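PDB 2HK0: D-psicose 3-epimerase from Agrobacterium tumefaciens, which catalyses the C3 epimerisation of free ketohexoses such as D-psicose and D-fructose, with a bound metal probably central to the reaction. Local coordinates for residues 54-57 with 58-61; 61-65 with 66-70; 94-98 with 99-103. All coordinates share one frame; numbering follows the deposited sequence.

Contact 1 of 3, residues 54-57 with 58-61; sequences EVAA and HHIN
The carbonyl oxygen of A57 is approached by two backbone N-H groups of the turn that follows: I60 N at 2.9 Å and N61 N at 3.4 Å from A57 O. Both bonds are weak, the first bent to 120°, so the single helical turn is held by shared, imperfect bonds. One step earlier, H59 N gives a further weak bond to A56 O. The I60 side chain starts beside the same oxygen as the first two: its CB rests 3.1 Å from A57 O, and with CG1 beside the backbone N (chi1 -60°) and chi2 extended, CD1 reaches back to V55 CG1 at 4.2 Å. Here strand 52-56 of the eight-stranded TIM barrel, bonded to strands 22-26 and 81-85, gives way directly to the short helix 57-60, on the C-terminal side of the barrel strands. Both imidazoles turn an edge to the A56 methyl from the same general side. H58 does so with ND1, 3.8 Å from A56 CB, that carbon near the ring plane. H59 meets it through CD2, while one face of its ring takes CE1 of H58 near the rim, 3.2 Å above the plane. The NE2 end of H59 is fixed by a hydrogen bond to the carbonyl of W34. On the barrel's outer side, helix 99-118 covers A57 and I60 through T112 and N115.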
ATOM      1  N   GLU A  54      -4.179 -18.295 -23.384  1.00 17.20           N
ATOM      2  CA  GLU A  54      -3.602 -17.387 -24.353  1.00 18.86           C
ATOM      3  C   GLU A  54      -2.437 -18.098 -24.990  1.00 19.71           C
ATOM      4  O   GLU A  54      -1.607 -18.692 -24.307  1.00 20.38           O
ATOM      5  CB  GLU A  54      -3.135 -16.080 -23.713  1.00 17.92           C
ATOM      6  CG  GLU A  54      -2.494 -15.146 -24.728  1.00 20.15           C
ATOM      7  CD  GLU A  54      -2.662 -13.675 -24.371  1.00 21.35           C
ATOM      8  OE1 GLU A  54      -3.810 -13.210 -24.332  1.00 22.82           O
ATOM      9  OE2 GLU A  54      -1.656 -12.978 -24.139  1.00 23.34           O
ATOM     10  N   VAL A  55      -2.381 -17.985 -26.308  1.00 20.94           N
ATOM     11  CA  VAL A  55      -1.387 -18.638 -27.135  1.00 24.41           C
ATOM     12  C   VAL A  55      -0.554 -17.651 -27.959  1.00 24.08           C
ATOM     13  O   VAL A  55      -0.936 -16.492 -28.101  1.00 20.81           O
ATOM     14  CB  VAL A  55      -2.151 -19.607 -28.066  1.00 26.81           C
ATOM     15  CG1 VAL A  55      -1.319 -19.988 -29.233  1.00 32.20           C
ATOM     16  CG2 VAL A  55      -2.608 -20.838 -27.254  1.00 27.91           C
ATOM     17  N   ALA A  56       0.580 -18.112 -28.494  1.00 25.47           N
ATOM     18  CA  ALA A  56       1.451 -17.278 -29.333  1.00 27.02           C
ATOM     19  C   ALA A  56       1.080 -17.459 -30.813  1.00 29.13           C
ATOM     20  O   ALA A  56       1.061 -18.580 -31.328  1.00 24.53           O
ATOM     21  CB  ALA A  56       2.902 -17.654 -29.123  1.00 28.99           C
ATOM     22  N   ALA A  57       0.804 -16.350 -31.490  1.00 30.76           N
ATOM     23  CA  ALA A  57       0.400 -16.377 -32.891  1.00 35.86           C
ATOM     24  C   ALA A  57       1.334 -17.078 -33.875  1.00 39.02           C
ATOM     25  O   ALA A  57       0.856 -17.764 -34.783  1.00 38.64           O
ATOM     26  CB  ALA A  57       0.126 -14.964 -33.372  1.00 36.34           C
ATOM     27  N   HIS A  58       2.648 -16.930 -33.704  1.00 43.20           N
ATOM     28  CA  HIS A  58       3.600 -17.549 -34.630  1.00 46.92           C
ATOM     29  C   HIS A  58       3.396 -19.060 -34.759  1.00 47.99           C
ATOM     30  O   HIS A  58       3.519 -19.619 -35.854  1.00 49.31           O
ATOM     31  CB  HIS A  58       5.055 -17.225 -34.232  1.00 49.55           C
ATOM     32  CG  HIS A  58       5.677 -18.220 -33.301  1.00 53.45           C
ATOM     33  ND1 HIS A  58       5.272 -18.378 -31.992  1.00 54.66           N
ATOM     34  CD2 HIS A  58       6.682 -19.109 -33.492  1.00 54.46           C
ATOM     35  CE1 HIS A  58       6.001 -19.318 -31.417  1.00 54.87           C
ATOM     36  NE2 HIS A  58       6.864 -19.778 -32.305  1.00 54.89           N
ATOM     37  N   HIS A  59       3.083 -19.716 -33.650  1.00 48.22           N
ATOM     38  CA  HIS A  59       2.835 -21.154 -33.661  1.00 47.88           C
ATOM     39  C   HIS A  59       1.690 -21.464 -34.612  1.00 46.73           C
ATOM     40  O   HIS A  59       1.718 -22.444 -35.355  1.00 46.85           O
ATOM     41  CB  HIS A  59       2.435 -21.641 -32.268  1.00 49.64           C
ATOM     42  CG  HIS A  59       3.586 -22.065 -31.416  1.00 52.76           C
ATOM     43  ND1 HIS A  59       4.423 -23.105 -31.762  1.00 54.75           N
ATOM     44  CD2 HIS A  59       4.032 -21.603 -30.225  1.00 54.62           C
ATOM     45  CE1 HIS A  59       5.335 -23.263 -30.819  1.00 55.87           C
ATOM     46  NE2 HIS A  59       5.118 -22.365 -29.874  1.00 55.62           N
ATOM     47  N   ILE A  60       0.676 -20.612 -34.568  1.00 44.67           N
ATOM     48  CA  ILE A  60      -0.513 -20.775 -35.386  1.00 43.66           C
ATOM     49  C   ILE A  60      -0.255 -20.788 -36.896  1.00 42.55           C
ATOM     50  O   ILE A  60      -0.913 -21.524 -37.630  1.00 40.15           O
ATOM     51  CB  ILE A  60      -1.538 -19.683 -35.014  1.00 43.66           C
ATOM     52  CG1 ILE A  60      -1.893 -19.833 -33.531  1.00 43.43           C
ATOM     53  CG2 ILE A  60      -2.775 -19.784 -35.886  1.00 43.15           C
ATOM     54  CD1 ILE A  60      -2.852 -18.792 -32.994  1.00 43.40           C
ATOM     55  N   ASN A  61       0.711 -19.999 -37.355  1.00 41.82           N
ATOM     56  CA  ASN A  61       1.020 -19.936 -38.780  1.00 42.44           C
ATOM     57  C   ASN A  61       1.686 -21.189 -39.338  1.00 44.04           C
ATOM     58  O   ASN A  61       1.850 -21.320 -40.549  1.00 43.02           O
ATOM     59  CB  ASN A  61       1.908 -18.729 -39.080  1.00 40.60           C
ATOM     60  CG  ASN A  61       1.161 -17.421 -38.959  1.00 39.43           C
ATOM     61  OD1 ASN A  61      -0.039 -17.367 -39.200  1.00 38.05           O
ATOM     62  ND2 ASN A  61       1.868 -16.357 -38.600  1.00 39.14           N
TER

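Contact 2 of 3, residues 61-65 with 66-70; sequences NEYSD and AELAT
This is the N-terminal cap of helix 65-77, a capping box between S64 and E67 backed by a hydrophobic staple from Y63 to L68, at the surface of the TIM barrel, where a short loop leads on from helix 57-60. S64 takes the N-cap position. Its OG, with chi1 at 69°, accepts from E67 N at 3.0 Å. In return the E67 carboxylate folds back over the cap: S64 N points almost straight at E67 OE1 (172°), a contact modelled so short, 2.5 Å, that its exact length is doubtful, and S64 OG adds a weak bond to the same oxygen. With CG beside its own backbone N and the chain extended beyond, the E67 side chain crosses that of Y63 at about a right angle, bringing OE1 to the ring edge, near its plane, with the two planes 79° apart. The staple spans the cap beside the box, L68 CD2 lying 3.6 Å from Y63 CB. Regular helix bonding starts with L68 N to S64 O at 2.9 Å, and A69 N to D65 O follows. The D65 carboxylate forms a salt bridge with K118 of helix 99-118. L68 packs on K118, at that helix's end, and on L119 just after it, Y63 touches K37 in the loop before helix 39-47, and N61 bonds T112 and N115 of helix 99-118.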
ATOM      1  N   ASN A  61       0.711 -19.999 -37.355  1.00 41.82           N
ATOM      2  CA  ASN A  61       1.020 -19.936 -38.780  1.00 42.44           C
ATOM      3  C   ASN A  61       1.686 -21.189 -39.338  1.00 44.04           C
ATOM      4  O   ASN A  61       1.850 -21.320 -40.549  1.00 43.02           O
ATOM      5  CB  ASN A  61       1.908 -18.729 -39.080  1.00 40.60           C
ATOM      6  CG  ASN A  61       1.161 -17.421 -38.959  1.00 39.43           C
ATOM      7  OD1 ASN A  61      -0.039 -17.367 -39.200  1.00 38.05           O
ATOM      8  ND2 ASN A  61       1.868 -16.357 -38.600  1.00 39.14           N
ATOM      9  N   GLU A  62       2.061 -22.111 -38.462  1.00 46.26           N
ATOM     10  CA  GLU A  62       2.729 -23.324 -38.912  1.00 48.46           C
ATOM     11  C   GLU A  62       1.840 -24.551 -38.994  1.00 48.60           C
ATOM     12  O   GLU A  62       2.225 -25.560 -39.587  1.00 49.78           O
ATOM     13  CB  GLU A  62       3.936 -23.614 -38.019  1.00 50.08           C
ATOM     14  CG  GLU A  62       5.068 -22.626 -38.240  1.00 52.94           C
ATOM     15  CD  GLU A  62       5.211 -22.256 -39.711  1.00 55.29           C
ATOM     16  OE1 GLU A  62       5.307 -23.177 -40.555  1.00 56.82           O
ATOM     17  OE2 GLU A  62       5.220 -21.041 -40.025  1.00 56.99           O
ATOM     18  N   TYR A  63       0.652 -24.460 -38.406  1.00 48.04           N
ATOM     19  CA  TYR A  63      -0.290 -25.569 -38.420  1.00 47.14           C
ATOM     20  C   TYR A  63      -1.053 -25.631 -39.731  1.00 46.17           C
ATOM     21  O   TYR A  63      -1.327 -24.607 -40.349  1.00 45.68           O
ATOM     22  CB  TYR A  63      -1.287 -25.428 -37.267  1.00 48.02           C
ATOM     23  CG  TYR A  63      -0.685 -25.657 -35.905  1.00 48.32           C
ATOM     24  CD1 TYR A  63      -0.211 -26.915 -35.533  1.00 48.91           C
ATOM     25  CD2 TYR A  63      -0.575 -24.615 -34.991  1.00 48.48           C
ATOM     26  CE1 TYR A  63       0.363 -27.129 -34.280  1.00 49.56           C
ATOM     27  CE2 TYR A  63      -0.003 -24.816 -33.736  1.00 49.61           C
ATOM     28  CZ  TYR A  63       0.463 -26.072 -33.388  1.00 49.08           C
ATOM     29  OH  TYR A  63       1.031 -26.262 -32.151  1.00 50.14           O
ATOM     30  N   SER A  64      -1.395 -26.844 -40.147  1.00 46.03           N
ATOM     31  CA  SER A  64      -2.153 -27.048 -41.371  1.00 45.80           C
ATOM     32  C   SER A  64      -3.590 -26.684 -41.054  1.00 45.95           C
ATOM     33  O   SER A  64      -3.987 -26.688 -39.893  1.00 46.58           O
ATOM     34  CB  SER A  64      -2.105 -28.513 -41.790  1.00 46.04           C
ATOM     35  OG  SER A  64      -2.836 -29.321 -40.880  1.00 45.75           O
ATOM     36  N   ASP A  65      -4.374 -26.384 -42.079  1.00 45.82           N
ATOM     37  CA  ASP A  65      -5.770 -26.036 -41.860  1.00 46.39           C
ATOM     38  C   ASP A  65      -6.498 -27.166 -41.133  1.00 45.92           C
ATOM     39  O   ASP A  65      -7.472 -26.927 -40.414  1.00 46.81           O
ATOM     40  CB  ASP A  65      -6.447 -25.720 -43.201  1.00 48.51           C
ATOM     41  CG  ASP A  65      -6.125 -24.317 -43.697  1.00 50.93           C
ATOM     42  OD1 ASP A  65      -5.102 -23.755 -43.254  1.00 51.84           O
ATOM     43  OD2 ASP A  65      -6.883 -23.772 -44.531  1.00 52.21           O
ATOM     44  N   ALA A  66      -6.016 -28.395 -41.307  1.00 43.47           N
ATOM     45  CA  ALA A  66      -6.629 -29.552 -40.655  1.00 40.75           C
ATOM     46  C   ALA A  66      -6.284 -29.565 -39.167  1.00 39.57           C
ATOM     47  O   ALA A  66      -7.106 -29.921 -38.319  1.00 37.43           O
ATOM     48  CB  ALA A  66      -6.145 -30.835 -41.314  1.00 39.85           C
ATOM     49  N   GLU A  67      -5.049 -29.182 -38.862  1.00 38.12           N
ATOM     50  CA  GLU A  67      -4.583 -29.132 -37.488  1.00 36.25           C
ATOM     51  C   GLU A  67      -5.281 -28.004 -36.731  1.00 34.20           C
ATOM     52  O   GLU A  67      -5.690 -28.181 -35.582  1.00 33.66           O
ATOM     53  CB  GLU A  67      -3.077 -28.939 -37.479  1.00 37.51           C
ATOM     54  CG  GLU A  67      -2.349 -30.116 -38.084  1.00 39.32           C
ATOM     55  CD  GLU A  67      -0.881 -29.837 -38.264  1.00 40.26           C
ATOM     56  OE1 GLU A  67      -0.555 -28.817 -38.908  1.00 39.79           O
ATOM     57  OE2 GLU A  67      -0.059 -30.634 -37.763  1.00 41.02           O
ATOM     58  N   LEU A  68      -5.424 -26.854 -37.383  1.00 32.29           N
ATOM     59  CA  LEU A  68      -6.101 -25.722 -36.764  1.00 31.57           C
ATOM     60  C   LEU A  68      -7.502 -26.165 -36.365  1.00 30.59           C
ATOM     61  O   LEU A  68      -7.936 -25.924 -35.244  1.00 31.38           O
ATOM     62  CB  LEU A  68      -6.187 -24.548 -37.735  1.00 30.53           C
ATOM     63  CG  LEU A  68      -4.846 -23.908 -38.070  1.00 31.91           C
ATOM     64  CD1 LEU A  68      -5.038 -22.780 -39.076  1.00 32.46           C
ATOM     65  CD2 LEU A  68      -4.215 -23.389 -36.800  1.00 31.26           C
ATOM     66  N   ALA A  69      -8.194 -26.829 -37.284  1.00 29.44           N
ATOM     67  CA  ALA A  69      -9.541 -27.325 -37.024  1.00 28.84           C
ATOM     68  C   ALA A  69      -9.564 -28.243 -35.802  1.00 28.42           C
ATOM     69  O   ALA A  69     -10.469 -28.176 -34.977  1.00 26.66           O
ATOM     70  CB  ALA A  69     -10.064 -28.076 -38.244  1.00 31.13           C
ATOM     71  N   THR A  70      -8.564 -29.106 -35.688  1.00 27.83           N
ATOM     72  CA  THR A  70      -8.499 -30.027 -34.558  1.00 29.72           C
ATOM     73  C   THR A  70      -8.319 -29.258 -33.250  1.00 28.14           C
ATOM     74  O   THR A  70      -8.902 -29.601 -32.224  1.00 27.33           O
ATOM     75  CB  THR A  70      -7.323 -31.014 -34.726  1.00 32.00           C
ATOM     76  OG1 THR A  70      -7.519 -31.770 -35.931  1.00 34.30           O
ATOM     77  CG2 THR A  70      -7.231 -31.966 -33.524  1.00 30.40           C
TER

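Contact 3 of 3, residues 94-98 with 99-103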
ATOM      1  N   LEU A  94       5.470  -3.147 -38.413  1.00 26.06           N
ATOM      2  CA  LEU A  94       4.827  -1.953 -38.956  1.00 24.98           C
ATOM      3  C   LEU A  94       5.469  -0.609 -38.638  1.00 25.00           C
ATOM      4  O   LEU A  94       5.027   0.425 -39.136  1.00 27.27           O
ATOM      5  CB  LEU A  94       3.367  -1.917 -38.493  1.00 23.42           C
ATOM      6  CG  LEU A  94       2.594  -3.232 -38.623  1.00 22.90           C
ATOM      7  CD1 LEU A  94       1.255  -3.137 -37.914  1.00 20.08           C
ATOM      8  CD2 LEU A  94       2.418  -3.564 -40.097  1.00 21.91           C
ATOM      9  N   SER A  95       6.506  -0.585 -37.823  1.00 24.88           N
ATOM     10  CA  SER A  95       7.075   0.708 -37.492  1.00 25.54           C
ATOM     11  C   SER A  95       8.399   1.005 -38.179  1.00 26.05           C
ATOM     12  O   SER A  95       8.863   2.131 -38.121  1.00 23.17           O
ATOM     13  CB  SER A  95       7.263   0.832 -35.979  1.00 24.90           C
ATOM     14  OG  SER A  95       8.312  -0.014 -35.545  1.00 28.01           O
ATOM     15  N   SER A  96       9.010   0.009 -38.814  1.00 26.74           N
ATOM     16  CA  SER A  96      10.303   0.231 -39.462  1.00 31.18           C
ATOM     17  C   SER A  96      10.362   1.336 -40.515  1.00 30.33           C
ATOM     18  O   SER A  96       9.397   1.592 -41.236  1.00 28.39           O
ATOM     19  CB  SER A  96      10.820  -1.064 -40.102  1.00 34.16           C
ATOM     20  OG  SER A  96      12.027  -0.807 -40.806  1.00 34.41           O
ATOM     21  N   GLU A  97      11.516   1.991 -40.590  1.00 33.68           N
ATOM     22  CA  GLU A  97      11.738   3.043 -41.576  1.00 36.21           C
ATOM     23  C   GLU A  97      11.726   2.420 -42.968  1.00 34.80           C
ATOM     24  O   GLU A  97      11.308   3.044 -43.937  1.00 35.86           O
ATOM     25  CB  GLU A  97      13.096   3.711 -41.348  1.00 40.38           C
ATOM     26  CG  GLU A  97      13.043   4.956 -40.497  1.00 48.21           C
ATOM     27  CD  GLU A  97      14.359   5.731 -40.497  1.00 53.98           C
ATOM     28  OE1 GLU A  97      14.904   5.984 -41.599  1.00 55.50           O
ATOM     29  OE2 GLU A  97      14.840   6.096 -39.397  1.00 56.96           O
ATOM     30  N   ASP A  98      12.195   1.181 -43.042  1.00 33.00           N
ATOM     31  CA  ASP A  98      12.281   0.415 -44.285  1.00 34.20           C
ATOM     32  C   ASP A  98      10.914   0.003 -44.844  1.00 33.64           C
ATOM     33  O   ASP A  98      10.248  -0.869 -44.295  1.00 31.06           O
ATOM     34  CB  ASP A  98      13.122  -0.840 -44.036  1.00 35.60           C
ATOM     35  CG  ASP A  98      13.471  -1.582 -45.309  1.00 38.15           C
ATOM     36  OD1 ASP A  98      12.629  -1.629 -46.234  1.00 39.16           O
ATOM     37  OD2 ASP A  98      14.590  -2.134 -45.369  1.00 38.08           O
ATOM     38  N   ALA A  99      10.516   0.619 -45.951  1.00 33.18           N
ATOM     39  CA  ALA A  99       9.237   0.314 -46.581  1.00 33.58           C
ATOM     40  C   ALA A  99       9.049  -1.175 -46.840  1.00 33.28           C
ATOM     41  O   ALA A  99       7.943  -1.699 -46.712  1.00 33.25           O
ATOM     42  CB  ALA A  99       9.102   1.094 -47.887  1.00 35.49           C
ATOM     43  N   ALA A 100      10.127  -1.862 -47.204  1.00 33.25           N
ATOM     44  CA  ALA A 100      10.058  -3.292 -47.479  1.00 30.78           C
ATOM     45  C   ALA A 100       9.688  -4.056 -46.219  1.00 29.85           C
ATOM     46  O   ALA A 100       8.902  -5.006 -46.255  1.00 28.75           O
ATOM     47  CB  ALA A 100      11.387  -3.785 -48.013  1.00 33.37           C
ATOM     48  N   VAL A 101      10.277  -3.647 -45.104  1.00 29.02           N
ATOM     49  CA  VAL A 101       9.995  -4.271 -43.826  1.00 28.22           C
ATOM     50  C   VAL A 101       8.528  -4.041 -43.471  1.00 28.31           C
ATOM     51  O   VAL A 101       7.846  -4.961 -43.023  1.00 26.27           O
ATOM     52  CB  VAL A 101      10.874  -3.679 -42.717  1.00 29.04           C
ATOM     53  CG1 VAL A 101      10.486  -4.278 -41.374  1.00 27.81           C
ATOM     54  CG2 VAL A 101      12.333  -3.956 -43.021  1.00 27.43           C
ATOM     55  N   ARG A 102       8.048  -2.816 -43.685  1.00 28.55           N
ATOM     56  CA  ARG A 102       6.653  -2.485 -43.379  1.00 30.06           C
ATOM     57  C   ARG A 102       5.691  -3.286 -44.245  1.00 29.92           C
ATOM     58  O   ARG A 102       4.622  -3.684 -43.783  1.00 28.67           O
ATOM     59  CB  ARG A 102       6.383  -0.983 -43.562  1.00 29.80           C
ATOM     60  CG  ARG A 102       7.126  -0.078 -42.568  1.00 33.57           C
ATOM     61  CD  ARG A 102       6.531   1.338 -42.538  1.00 35.81           C
ATOM     62  NE  ARG A 102       6.557   1.988 -43.847  1.00 37.39           N
ATOM     63  CZ  ARG A 102       7.591   2.678 -44.322  1.00 39.59           C
ATOM     64  NH1 ARG A 102       8.689   2.815 -43.594  1.00 40.48           N
ATOM     65  NH2 ARG A 102       7.531   3.226 -45.531  1.00 40.90           N
ATOM     66  N   ALA A 103       6.070  -3.521 -45.499  1.00 28.56           N
ATOM     67  CA  ALA A 103       5.229  -4.290 -46.409  1.00 28.53           C
ATOM     68  C   ALA A 103       5.199  -5.745 -45.962  1.00 28.54           C
ATOM     69  O   ALA A 103       4.157  -6.409 -46.026  1.00 28.80           O
ATOM     70  CB  ALA A 103       5.763  -4.193 -47.839  1.00 30.66           C
TER
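A99 opens helix 99-118 directly after its N-cap residue D98, whose carbonyl carbon C lies over one face of the R102 guanidinium. The helix belongs to the outer layer of the TIM barrel and is entered through a loop that leaves strand 81-85; an ST turn at S96, whose OG accepts from D98 N, shapes that loop just ahead of the cap. A100 comes next, and its backbone N gives a weak, bent bond to D98 OD1 at 2.7 Å. V101 adds a second, longer weak bond from its N to the same carboxylate oxygen, and another weak one to D98 O. With CG anti to the backbone N (chi1 -170°), the D98 carboxylate swings forward over the first turn, where the N-H groups of A100 and V101 lie; its negative charge there would also suit the positive end of the helix dipole. The V101 side chain meets the loop with both methyls: it crosses the D98 side chain at about a right angle, CG2 lying 3.4 Å from D98 CB, while CG1 presses against S96 CB at 3.5 Å, tighter than usual carbon packing. R102 makes the first regular helix bond, N to D98 O at 3.0 Å, and then sends its side chain back along the loop. Its CG passes 3.1 Å from S96 O, and CD lies near L94 O. Bent at chi3 (-58°), the chain brings the guanidinium edge to two successive loop carbonyls. R148 of helix 142-162 touches both R102 and E97, and L94 packs on I153 and I156 of that helix. The two carbonyls share one nitrogen: R102 NH1 lies on a lone pair of S96 O at 2.7 Å, the bond nearly straight at 161°, and gives a weak bond to E97 O.

Contacts 1 and 2 are consecutive: N61 belongs to both, their centres lie 11 Å apart, and I60 O touches L68 CD2 at 3.9 Å. Contact 3 stands apart, its centre about 22 Å from that of contact 1 and 29 Å from that of contact 2, nearest atoms about 13 Å away in each case. Helix 99-118 joins all three, since contact 3 caps its start while its later residues T112, N115 and K118 serve contacts 1 and 2. Contact 1 is the buried one, at the C-terminal end of strand 52-56, the side where TIM-barrel active sites lie, and its E54 carboxylate bonds H227 and H229; contacts 2 and 3 are peripheral helix starts.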